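Local structure of trans-4-hydroxy-L-proline dehydratase (Clostridioides difficile 70-100-2010, 6VXC) at residues 150-155 and 529-534; 170-175 and 468-473; 567-572 and 659-664. The protein uses a glycyl radical to dehydrate trans-4-hydroxy-L-proline to (S)-1-pyrroline-5-carboxylate, a step in the anaerobic breakdown of hydroxyproline. All coordinates share one frame; numbering follows the deposited sequence.

Contact 1. Residues 150-155 and 529-534; sequences DKIINA and AVIENI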
loop_
_atom_site.group_PDB
_atom_site.type_symbol
_atom_site.label_atom_id
_atom_site.label_comp_id
_atom_site.label_asym_id
_atom_site.label_seq_id
_atom_site.Cartn_x
_atom_site.Cartn_y
_atom_site.Cartn_z
ATOM N N ASP A 150 -22.354 2.766 -3.251
ATOM C CA ASP A 150 -23.557 3.593 -3.167
ATOM C C ASP A 150 -24.041 3.726 -1.729
ATOM O O ASP A 150 -24.504 4.794 -1.327
ATOM C CB ASP A 150 -24.647 3.037 -4.085
ATOM C CG ASP A 150 -24.380 3.359 -5.560
ATOM O OD1 ASP A 150 -23.487 4.199 -5.834
ATOM O OD2 ASP A 150 -25.056 2.782 -6.440
ATOM N N LYS A 151 -23.924 2.663 -0.932
ATOM C CA LYS A 151 -24.200 2.776 0.497
ATOM C C LYS A 151 -23.356 3.872 1.144
ATOM O O LYS A 151 -23.845 4.629 1.987
ATOM C CB LYS A 151 -23.942 1.430 1.167
ATOM C CG LYS A 151 -24.858 0.335 0.650
ATOM C CD LYS A 151 -24.512 -1.048 1.146
ATOM C CE LYS A 151 -25.501 -2.046 0.534
ATOM N NZ LYS A 151 -25.047 -3.420 0.787
ATOM N N ILE A 152 -22.083 3.970 0.766
ATOM C CA ILE A 152 -21.208 4.985 1.344
ATOM C C ILE A 152 -21.601 6.377 0.861
ATOM O O ILE A 152 -21.875 7.278 1.663
ATOM C CB ILE A 152 -19.742 4.668 1.010
ATOM C CG1 ILE A 152 -19.331 3.390 1.731
ATOM C CG2 ILE A 152 -18.842 5.843 1.366
ATOM C CD1 ILE A 152 -17.999 2.856 1.276
ATOM N N ILE A 153 -21.627 6.569 -0.458
ATOM C CA ILE A 153 -21.851 7.905 -1.000
ATOM C C ILE A 153 -23.187 8.454 -0.528
ATOM O O ILE A 153 -23.292 9.624 -0.156
ATOM C CB ILE A 153 -21.743 7.899 -2.539
ATOM C CG1 ILE A 153 -20.309 7.607 -2.977
ATOM C CG2 ILE A 153 -22.094 9.262 -3.105
ATOM C CD1 ILE A 153 -19.302 8.653 -2.499
ATOM N N ASN A 154 -24.226 7.618 -0.518
ATOM C CA ASN A 154 -25.537 8.095 -0.094
ATOM C C ASN A 154 -25.596 8.424 1.389
ATOM O O ASN A 154 -26.513 9.131 1.809
ATOM C CB ASN A 154 -26.600 7.069 -0.467
ATOM C CG ASN A 154 -26.761 6.962 -1.959
ATOM O OD1 ASN A 154 -26.436 7.905 -2.687
ATOM N ND2 ASN A 154 -27.249 5.828 -2.431
ATOM N N ALA A 155 -24.650 7.947 2.188
ATOM C CA ALA A 155 -24.661 8.234 3.615
ATOM C C ALA A 155 -23.785 9.417 4.014
ATOM O O ALA A 155 -23.815 9.816 5.177
ATOM C CB ALA A 155 -24.237 6.997 4.407
ATOM N N ALA A 529 -16.305 6.979 10.192
ATOM C CA ALA A 529 -17.050 6.155 11.147
ATOM C C ALA A 529 -18.226 5.468 10.471
ATOM O O ALA A 529 -18.452 4.273 10.660
ATOM C CB ALA A 529 -17.520 6.997 12.338
ATOM N N VAL A 530 -18.982 6.214 9.666
ATOM C CA VAL A 530 -20.034 5.608 8.854
ATOM C C VAL A 530 -19.465 4.485 7.996
ATOM O O VAL A 530 -20.057 3.404 7.883
ATOM C CB VAL A 530 -20.732 6.677 7.991
ATOM C CG1 VAL A 530 -21.645 6.024 6.956
ATOM C CG2 VAL A 530 -21.535 7.644 8.878
ATOM N N ILE A 531 -18.331 4.743 7.335
ATOM C CA ILE A 531 -17.745 3.758 6.426
ATOM C C ILE A 531 -17.262 2.531 7.185
ATOM O O ILE A 531 -17.390 1.398 6.704
ATOM C CB ILE A 531 -16.621 4.410 5.590
ATOM C CG1 ILE A 531 -17.242 5.403 4.609
ATOM C CG2 ILE A 531 -15.775 3.364 4.858
ATOM C CD1 ILE A 531 -16.258 6.353 4.016
ATOM N N GLU A 532 -16.701 2.733 8.376
ATOM C CA GLU A 532 -16.269 1.605 9.181
ATOM C C GLU A 532 -17.444 0.681 9.507
ATOM O O GLU A 532 -17.309 -0.546 9.451
ATOM C CB GLU A 532 -15.610 2.109 10.464
ATOM C CG GLU A 532 -14.899 1.025 11.233
ATOM C CD GLU A 532 -14.162 1.519 12.462
ATOM O OE1 GLU A 532 -14.043 2.755 12.658
ATOM O OE2 GLU A 532 -13.704 0.644 13.224
ATOM N N ASN A 533 -18.606 1.255 9.837
ATOM C CA ASN A 533 -19.802 0.445 10.071
ATOM C C ASN A 533 -20.207 -0.332 8.832
ATOM O O ASN A 533 -20.528 -1.519 8.906
ATOM C CB ASN A 533 -20.954 1.336 10.516
ATOM C CG ASN A 533 -20.889 1.652 11.964
ATOM O OD1 ASN A 533 -21.331 0.861 12.782
ATOM N ND2 ASN A 533 -20.346 2.806 12.303
ATOM N N ILE A 534 -20.228 0.342 7.687
ATOM C CA ILE A 534 -20.661 -0.289 6.447
ATOM C C ILE A 534 -19.762 -1.470 6.104
ATOM O O ILE A 534 -20.244 -2.559 5.777
ATOM C CB ILE A 534 -20.701 0.754 5.313
ATOM C CG1 ILE A 534 -21.860 1.735 5.531
ATOM C CG2 ILE A 534 -20.767 0.079 3.959
ATOM C CD1 ILE A 534 -21.894 2.911 4.542
#
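I152 and I531 meet branch against branch and form the buried half of this helix-helix contact. CG2 of I152 lies 3.6 Å from CG1 of I531 and almost as near its CD1, and the two side chains run roughly perpendicular to each other. With CG1 of I152 anti to the carbonyl carbon and CG2 anti to the backbone N (chi1 -67°), CG2 goes to I531 and CG1 to I534, whose CD1 is 3.8 Å away. The same CD1 reaches over the backbone of helix 148-155, 3.6 Å from the carbonyl O of K151.

On the solvent side, at A155 and K151, the packing thins. A155 offers its CB to CG1 of V530 at 3.8 Å, a single methyl-methyl touch, and K151 covers I534 with the base of its chain while its amine leads away. The short segments run nearly antiparallel, at 153°, with axes 10.0 Å apart, so side-chain branches fill the space between the helices. I531 also rests on E171 and M173, in the loop after helix 158-166. The contacts between side chains are all aliphatic, and the carbonyl O of K151 meets only a methyl, which implies that dispersion and the hydrophobic effect, rather than directed polar bonds, hold the helices together here.

Contact 2. Residues 170-175 and 468-473; sequences TEFMEQ and TGYMNI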
loop_
_atom_site.group_PDB
_atom_site.type_symbol
_atom_site.label_atom_id
_atom_site.label_comp_id
_atom_site.label_asym_id
_atom_site.label_seq_id
_atom_site.Cartn_x
_atom_site.Cartn_y
_atom_site.Cartn_z
ATOM N N THR A 170 -9.146 12.115 0.199
ATOM C CA THR A 170 -9.655 10.996 -0.586
ATOM C C THR A 170 -10.324 9.999 0.354
ATOM O O THR A 170 -10.302 10.160 1.572
ATOM C CB THR A 170 -8.550 10.298 -1.402
ATOM O OG1 THR A 170 -7.705 9.558 -0.513
ATOM C CG2 THR A 170 -7.695 11.305 -2.208
ATOM N N GLU A 171 -10.908 8.953 -0.225
ATOM C CA GLU A 171 -11.654 7.940 0.522
ATOM C C GLU A 171 -11.247 6.545 0.052
ATOM O O GLU A 171 -11.598 6.131 -1.055
ATOM C CB GLU A 171 -13.163 8.129 0.356
ATOM C CG GLU A 171 -13.945 7.009 1.017
ATOM C CD GLU A 171 -13.468 6.730 2.422
ATOM O OE1 GLU A 171 -13.383 7.686 3.215
ATOM O OE2 GLU A 171 -13.176 5.566 2.739
ATOM N N PHE A 172 -10.546 5.810 0.911
ATOM C CA PHE A 172 -9.960 4.541 0.496
ATOM C C PHE A 172 -10.999 3.453 0.263
ATOM O O PHE A 172 -10.766 2.546 -0.536
ATOM C CB PHE A 172 -8.940 4.077 1.536
ATOM C CG PHE A 172 -7.520 4.312 1.125
ATOM C CD1 PHE A 172 -7.159 5.501 0.499
ATOM C CD2 PHE A 172 -6.561 3.334 1.312
ATOM C CE1 PHE A 172 -5.855 5.720 0.086
ATOM C CE2 PHE A 172 -5.247 3.551 0.908
ATOM C CZ PHE A 172 -4.901 4.752 0.281
ATOM N N MET A 173 -12.162 3.524 0.911
ATOM C CA MET A 173 -13.091 2.404 0.834
ATOM C C MET A 173 -14.185 2.600 -0.221
ATOM O O MET A 173 -15.162 1.847 -0.235
ATOM C CB MET A 173 -13.703 2.125 2.210
ATOM C CG MET A 173 -12.994 1.006 2.967
ATOM S SD MET A 173 -11.212 1.337 3.180
ATOM C CE MET A 173 -11.236 2.584 4.455
ATOM N N GLU A 174 -14.016 3.553 -1.142
ATOM C CA GLU A 174 -15.049 3.755 -2.153
ATOM C C GLU A 174 -15.046 2.664 -3.218
ATOM O O GLU A 174 -16.098 2.366 -3.787
ATOM C CB GLU A 174 -14.918 5.135 -2.809
ATOM C CG GLU A 174 -13.645 5.396 -3.616
ATOM C CD GLU A 174 -13.824 6.557 -4.592
ATOM O OE1 GLU A 174 -13.235 7.643 -4.353
ATOM O OE2 GLU A 174 -14.580 6.380 -5.584
ATOM N N GLN A 175 -13.883 2.105 -3.550
ATOM C CA GLN A 175 -13.790 1.085 -4.588
ATOM C C GLN A 175 -13.047 -0.167 -4.148
ATOM O O GLN A 175 -12.842 -1.065 -4.971
ATOM C CB GLN A 175 -13.104 1.654 -5.827
ATOM C CG GLN A 175 -13.911 2.724 -6.550
ATOM C CD GLN A 175 -13.106 3.385 -7.625
ATOM O OE1 GLN A 175 -12.393 2.711 -8.376
ATOM N NE2 GLN A 175 -13.200 4.712 -7.714
ATOM N N THR A 468 -7.443 5.263 5.643
ATOM C CA THR A 468 -8.764 5.726 5.218
ATOM C C THR A 468 -8.733 6.765 4.099
ATOM O O THR A 468 -9.785 7.028 3.507
ATOM C CB THR A 468 -9.577 6.289 6.410
ATOM O OG1 THR A 468 -8.960 7.471 6.921
ATOM C CG2 THR A 468 -9.726 5.261 7.547
ATOM N N GLY A 469 -7.583 7.353 3.795
ATOM C CA GLY A 469 -7.456 8.300 2.707
ATOM C C GLY A 469 -6.414 9.363 3.012
ATOM O O GLY A 469 -6.053 9.606 4.157
ATOM N N TYR A 470 -5.944 10.026 1.947
ATOM C CA TYR A 470 -4.961 11.110 2.041
ATOM C C TYR A 470 -5.643 12.428 2.420
ATOM O O TYR A 470 -6.803 12.663 2.086
ATOM C CB TYR A 470 -4.220 11.284 0.706
ATOM C CG TYR A 470 -3.556 10.015 0.245
ATOM C CD1 TYR A 470 -2.327 9.625 0.757
ATOM C CD2 TYR A 470 -4.186 9.184 -0.660
ATOM C CE1 TYR A 470 -1.732 8.426 0.352
ATOM C CE2 TYR A 470 -3.614 7.989 -1.067
ATOM C CZ TYR A 470 -2.382 7.613 -0.563
ATOM O OH TYR A 470 -1.815 6.427 -0.968
ATOM N N MET A 471 -4.902 13.287 3.121
ATOM C CA MET A 471 -5.384 14.585 3.575
ATOM C C MET A 471 -4.507 15.665 2.955
ATOM O O MET A 471 -3.285 15.650 3.132
ATOM C CB MET A 471 -5.351 14.675 5.105
ATOM C CG MET A 471 -5.954 15.959 5.692
ATOM S SD MET A 471 -7.696 16.173 5.341
ATOM C CE MET A 471 -8.399 14.668 6.015
ATOM N N ASN A 472 -5.135 16.622 2.272
ATOM C CA ASN A 472 -4.444 17.640 1.478
ATOM C C ASN A 472 -4.073 18.799 2.411
ATOM O O ASN A 472 -4.756 19.815 2.494
ATOM C CB ASN A 472 -5.348 18.086 0.320
ATOM C CG ASN A 472 -4.617 18.925 -0.739
ATOM O OD1 ASN A 472 -3.530 19.466 -0.494
ATOM N ND2 ASN A 472 -5.244 19.067 -1.915
ATOM N N ILE A 473 -2.975 18.628 3.161
ATOM C CA ILE A 473 -2.608 19.639 4.157
ATOM C C ILE A 473 -2.340 20.990 3.510
ATOM O O ILE A 473 -2.787 22.010 4.050
ATOM C CB ILE A 473 -1.446 19.139 5.023
ATOM C CG1 ILE A 473 -1.828 17.809 5.661
ATOM C CG2 ILE A 473 -1.110 20.151 6.089
ATOM C CD1 ILE A 473 -0.690 17.160 6.378
#
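With chi1 at 72°, T170 tucks OG1 between its own backbone N and carbonyl carbon, where it accepts from Y470 N at 3.1 Å and is also hydrogen-bonded to E353; in Y470, chi1 of -56° sets the ring anti to the carbonyl carbon and beside F172. The F172 ring comes edge-on to the Y470 face, an offset edge-to-face pair with planes at 68°, and F172 CE1 is 3.4 Å from Y470 CE2.

The loop 170-173 runs roughly antiparallel to strand 463-472, which lies next to the parallel strand 565-573 in the beta/alpha barrel of the glycyl radical enzyme fold. T170 N donates to Y470 O at 3.1 Å, while F172 N reaches T468 O (3.0 Å) from above its carbonyl plane. Between these bonds G469, with no side chain in the way, brings its CA 3.6 Å from T170 O in a CA-H...O contact. E171, bent at chi2, turns its carboxylate back: OE2 receives M173 N at 2.9 Å and OE1 forms a salt bridge with K524, whose amine also bonds T170 O and T468 O. Y470 OH is hydrogen-bonded to T665, and the Y470 side chain lies about 6 Å from that of C454, by similarity the cysteine that carries the radical intermediate.

Contact 3. Residues 567-572 and 659-664; sequences TRYIQG and RVDMLP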
loop_
_atom_site.group_PDB
_atom_site.type_symbol
_atom_site.label_atom_id
_atom_site.label_comp_id
_atom_site.label_asym_id
_atom_site.label_seq_id
_atom_site.Cartn_x
_atom_site.Cartn_y
_atom_site.Cartn_z
ATOM N N THR A 567 -6.093 -0.173 14.589
ATOM C CA THR A 567 -5.754 1.217 14.350
ATOM C C THR A 567 -6.307 1.629 12.995
ATOM O O THR A 567 -6.543 0.797 12.122
ATOM C CB THR A 567 -4.227 1.447 14.393
ATOM O OG1 THR A 567 -3.606 0.576 13.451
ATOM C CG2 THR A 567 -3.658 1.161 15.775
ATOM N N ARG A 568 -6.502 2.936 12.834
ATOM C CA ARG A 568 -6.911 3.557 11.584
ATOM C C ARG A 568 -6.046 4.788 11.358
ATOM O O ARG A 568 -5.673 5.477 12.313
ATOM C CB ARG A 568 -8.396 3.971 11.605
ATOM C CG ARG A 568 -9.326 2.954 10.952
ATOM C CD ARG A 568 -10.809 3.266 11.128
ATOM N NE ARG A 568 -11.546 2.975 9.904
ATOM C CZ ARG A 568 -11.754 1.747 9.435
ATOM N NH1 ARG A 568 -11.267 0.698 10.080
ATOM N NH2 ARG A 568 -12.445 1.571 8.325
ATOM N N TYR A 569 -5.756 5.076 10.090
ATOM C CA TYR A 569 -4.837 6.136 9.720
ATOM C C TYR A 569 -5.490 7.104 8.738
ATOM O O TYR A 569 -6.321 6.721 7.913
ATOM C CB TYR A 569 -3.541 5.551 9.097
ATOM C CG TYR A 569 -2.663 4.828 10.097
ATOM C CD1 TYR A 569 -2.888 3.494 10.438
ATOM C CD2 TYR A 569 -1.637 5.500 10.751
ATOM C CE1 TYR A 569 -2.080 2.843 11.373
ATOM C CE2 TYR A 569 -0.844 4.863 11.671
ATOM C CZ TYR A 569 -1.067 3.544 11.981
ATOM O OH TYR A 569 -0.264 2.932 12.910
ATOM N N ILE A 570 -5.094 8.364 8.839
ATOM C CA ILE A 570 -5.280 9.360 7.787
ATOM C C ILE A 570 -3.889 9.780 7.324
ATOM O O ILE A 570 -3.031 10.093 8.150
ATOM C CB ILE A 570 -6.111 10.564 8.271
ATOM C CG1 ILE A 570 -7.502 10.115 8.749
ATOM C CG2 ILE A 570 -6.233 11.622 7.167
ATOM C CD1 ILE A 570 -8.294 11.219 9.375
ATOM N N GLN A 571 -3.648 9.715 6.020
ATOM C CA GLN A 571 -2.312 9.899 5.466
ATOM C C GLN A 571 -2.042 11.370 5.140
ATOM O O GLN A 571 -2.669 11.940 4.246
ATOM C CB GLN A 571 -2.138 9.020 4.229
ATOM C CG GLN A 571 -2.502 7.513 4.387
ATOM C CD GLN A 571 -3.909 7.118 3.956
ATOM O OE1 GLN A 571 -4.796 6.941 4.789
ATOM N NE2 GLN A 571 -4.126 7.010 2.658
ATOM N N GLY A 572 -1.070 11.966 5.827
ATOM C CA GLY A 572 -0.770 13.381 5.612
ATOM C C GLY A 572 0.088 13.585 4.371
ATOM O O GLY A 572 1.132 12.951 4.214
ATOM N N ARG A 659 -4.430 7.050 14.294
ATOM C CA ARG A 659 -3.037 7.457 14.340
ATOM C C ARG A 659 -2.672 8.074 12.990
ATOM O O ARG A 659 -3.485 8.136 12.070
ATOM C CB ARG A 659 -2.125 6.275 14.704
ATOM C CG ARG A 659 -2.484 5.594 16.053
ATOM C CD ARG A 659 -1.436 4.568 16.498
ATOM N NE ARG A 659 -0.188 5.237 16.849
ATOM C CZ ARG A 659 0.003 5.932 17.965
ATOM N NH1 ARG A 659 1.180 6.513 18.193
ATOM N NH2 ARG A 659 -0.970 6.026 18.866
ATOM N N VAL A 660 -1.420 8.481 12.852
ATOM C CA VAL A 660 -1.005 9.351 11.766
ATOM C C VAL A 660 0.150 8.695 11.017
ATOM O O VAL A 660 0.983 8.021 11.629
ATOM C CB VAL A 660 -0.648 10.722 12.386
ATOM C CG1 VAL A 660 0.677 11.227 11.986
ATOM C CG2 VAL A 660 -1.820 11.736 12.208
ATOM N N ASP A 661 0.159 8.833 9.685
ATOM C CA ASP A 661 1.314 8.491 8.856
ATOM C C ASP A 661 1.427 9.509 7.716
ATOM O O ASP A 661 0.541 10.345 7.516
ATOM C CB ASP A 661 1.247 7.026 8.338
ATOM C CG ASP A 661 -0.007 6.714 7.529
ATOM O OD1 ASP A 661 -0.641 7.664 7.044
ATOM O OD2 ASP A 661 -0.357 5.502 7.356
ATOM N N MET A 662 2.538 9.444 6.971
ATOM C CA MET A 662 2.886 10.472 5.988
ATOM C C MET A 662 3.402 9.804 4.716
ATOM O O MET A 662 4.592 9.472 4.630
ATOM C CB MET A 662 3.929 11.419 6.565
ATOM C CG MET A 662 3.614 11.820 7.999
ATOM S SD MET A 662 2.435 13.170 8.036
ATOM C CE MET A 662 3.531 14.478 7.510
ATOM N N LEU A 663 2.522 9.629 3.735
ATOM C CA LEU A 663 2.894 9.090 2.434
ATOM C C LEU A 663 1.882 9.566 1.397
ATOM O O LEU A 663 0.757 9.929 1.749
ATOM C CB LEU A 663 2.981 7.552 2.457
ATOM C CG LEU A 663 1.883 6.524 2.798
ATOM C CD1 LEU A 663 1.253 6.803 4.137
ATOM C CD2 LEU A 663 0.841 6.336 1.721
ATOM N N PRO A 664 2.273 9.628 0.113
ATOM C CA PRO A 664 1.374 10.187 -0.910
ATOM C C PRO A 664 0.921 9.209 -1.996
ATOM O O PRO A 664 -0.065 9.487 -2.682
ATOM C CB PRO A 664 2.246 11.280 -1.532
ATOM C CG PRO A 664 3.634 10.594 -1.560
ATOM C CD PRO A 664 3.681 9.686 -0.326
HETATM O O HOH W 1 1.628 3.754 14.842
#
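Backbone hydrogen bonds tie R659 to R568 and G572 to D661, setting strands 565-573 and 657-661 side by side in parallel. R659 N donates to R568 O at 2.8 Å. Further on, G572 N meets D661 O, also at 2.8 Å. Between them the pairing is weaker: Y569 CA approaches R659 O at 3.4 Å as a CA-H...O contact, and Q571 CA makes a similar one to D661 O. The two short strand axes are turned 39° from each other, as in a twisted sheet.

Among the side chains, Y569, Q571, R659 and D661 share one face, with I570 and V660 on the other. Y569 and R659 lie alongside each other and point the same way, CE2 of the ring 3.6 Å from CB of the arginine. The carboxylate of D661 crosses the base of Y569 with its plane only 15° from that of the ring. A chi1 of 58° turns that carboxylate toward the neighbouring strand, where OD1 lies 3.2 Å from CG of Q571. Beyond D661, L663 CD1 packs on the same CG at 3.8 Å.

The polar ends are joined through water: one molecule in the plane of the Y569 ring donates to its OH (2.8 Å) and accepts from NE of R659. The guanidinium also forms a salt bridge with E657.

L663 and D661 both touch E456 of strand 456-458, the proton acceptor by similarity, so the D661 face and the loop after strand 657-661 border the presumed active site, with L663 also close to C454. Strand 463-472 lies on the far side of strand 565-573, where G469 N bonds Q571 OE1, while helix 630-647 covers V660 and M662 through Y643.

From the N terminus the chain passes through 150-155 and then 170-175, whose partners lie far along the sequence. Contact 2 closes first, when 468-473 arrives after 292 intervening residues; contact 1 closes later at 529-534, so its larger loop encloses contact 2. Contact 3 follows in series, joining 567-572 to 659-664 over a shorter loop rich in helix. In space, contacts 1 and 2 touch where I152 CD1 packs against M173 O, linking the helix pair to the loop. Contacts 2 and 3 share the parallel sheet: M471 N bonds Q571 O, and T468 OG1 bonds Y569 O. The three thus connect a helix pair, a loop and the parallel strands.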